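Local coordinates for protein multiheme cytochrome cf (Carboxydothermus ferrireducens DSM 11255, PDB 6QVM) that probably carries electrons through its chain of heme c groups at the S-layer to insoluble extracellular Fe(III), as an undecaheme cytochrome, at residues Y97-T101 with E102-V106. Numbering follows the deposited sequence.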
# COMPACT_ATOMS: atom_id res chain seq x y z
N TYR A 97 28.83 -19.08 -18.37
CA TYR A 97 28.69 -20.43 -17.83
C TYR A 97 27.74 -21.33 -18.60
O TYR A 97 27.92 -22.55 -18.56
CB TYR A 97 28.22 -20.37 -16.37
CG TYR A 97 29.14 -19.62 -15.44
CD1 TYR A 97 30.32 -20.21 -14.99
CD2 TYR A 97 28.84 -18.34 -15.00
CE1 TYR A 97 31.17 -19.54 -14.14
CE2 TYR A 97 29.69 -17.66 -14.14
CZ TYR A 97 30.85 -18.27 -13.71
OH TYR A 97 31.69 -17.59 -12.86
N ASP A 98 26.74 -20.80 -19.31
CA ASP A 98 25.63 -21.62 -19.78
C ASP A 98 25.87 -22.13 -21.20
O ASP A 98 26.74 -21.62 -21.91
CB ASP A 98 24.33 -20.82 -19.72
CG ASP A 98 23.82 -20.67 -18.31
OD1 ASP A 98 24.10 -21.56 -17.48
OD2 ASP A 98 23.13 -19.66 -18.02
N PRO A 99 25.12 -23.16 -21.63
CA PRO A 99 25.21 -23.63 -23.02
C PRO A 99 25.25 -22.52 -24.06
O PRO A 99 24.46 -21.57 -24.00
CB PRO A 99 23.95 -24.49 -23.17
CG PRO A 99 23.76 -25.07 -21.81
CD PRO A 99 24.26 -24.04 -20.82
N LEU A 100 26.18 -22.62 -25.01
CA LEU A 100 26.39 -21.59 -26.03
C LEU A 100 25.47 -21.83 -27.23
O LEU A 100 25.91 -22.02 -28.37
CB LEU A 100 27.86 -21.56 -26.45
CG LEU A 100 28.87 -21.04 -25.43
CD1 LEU A 100 30.27 -21.18 -25.99
CD2 LEU A 100 28.57 -19.60 -25.07
N THR A 101 24.17 -21.81 -26.94
CA THR A 101 23.18 -21.91 -28.00
C THR A 101 22.89 -20.53 -28.58
O THR A 101 23.14 -19.50 -27.95
CB THR A 101 21.89 -22.52 -27.47
OG1 THR A 101 21.21 -21.55 -26.66
CG2 THR A 101 22.18 -23.76 -26.62
N GLU A 102 22.37 -20.53 -29.80
CA GLU A 102 21.85 -19.29 -30.36
C GLU A 102 20.80 -18.69 -29.45
O GLU A 102 20.72 -17.46 -29.30
CB GLU A 102 21.27 -19.53 -31.75
CG GLU A 102 22.25 -20.02 -32.77
CD GLU A 102 21.71 -19.87 -34.18
OE1 GLU A 102 22.52 -19.71 -35.12
OE2 GLU A 102 20.47 -19.91 -34.34
N ALA A 103 19.99 -19.54 -28.82
CA ALA A 103 18.93 -19.08 -27.93
C ALA A 103 19.50 -18.29 -26.76
O ALA A 103 19.10 -17.15 -26.50
CB ALA A 103 18.11 -20.27 -27.44
N ASN A 104 20.46 -18.88 -26.04
CA ASN A 104 21.04 -18.21 -24.88
C ASN A 104 21.72 -16.90 -25.26
O ASN A 104 21.62 -15.90 -24.53
CB ASN A 104 22.03 -19.13 -24.17
CG ASN A 104 21.35 -20.24 -23.41
OD1 ASN A 104 20.16 -20.16 -23.08
ND2 ASN A 104 22.09 -21.30 -23.12
N VAL A 105 22.40 -16.87 -26.41
CA VAL A 105 23.05 -15.64 -26.85
C VAL A 105 22.02 -14.56 -27.15
O VAL A 105 22.19 -13.40 -26.77
CB VAL A 105 23.96 -15.92 -28.06
CG1 VAL A 105 24.57 -14.63 -28.58
CG2 VAL A 105 25.04 -16.91 -27.69
N VAL A 106 20.93 -14.92 -27.84
CA VAL A 106 19.90 -13.93 -28.14
C VAL A 106 19.21 -13.47 -26.87
O VAL A 106 18.95 -12.27 -26.69
CB VAL A 106 18.90 -14.50 -29.16
CG1 VAL A 106 17.74 -13.53 -29.36
CG2 VAL A 106 19.59 -14.78 -30.48
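Thr-101 holds OG1 between its own backbone N and carbonyl carbon (chi1 74°), while Asn-104 swings CG beside its backbone N (chi1 -73°), and these torsions set up two separate bonds. OG1 takes the backbone N-H of Asn-104 almost head-on, 2.8 Å from OG1 to N. The Asn-104 side-chain amide reaches back to the loop, past the capping residue, and its ND2 gives a nearly straight bond to Pro-99 O, modelled short at 2.5 Å, a value doubtful at this resolution. That oxygen lies in the plane of the amide, with ND2 tilted 21° from the Pro-99 carbonyl plane. Pro-99 CB lies beside the same nitrogen, 3.7 Å from ND2. Thr-101 is the N-cap of helix 102-113, and its carbonyl O starts the regular helical bonding by accepting from Val-105 N at 3.1 Å. Just before the cap, Leu-100 forms an inverse gamma turn with a weak bond from Thr-101 N to Pro-99 O, so this oxygen has two donors. With an alanine in place of Asn-104, Pro-99 O would probably lose its side-chain donor and the loop could shift against the helix start. Glu-102 sends its carboxylate to a salt bridge with Arg-131 of helix 129-139 and a bond from Ser-124 N.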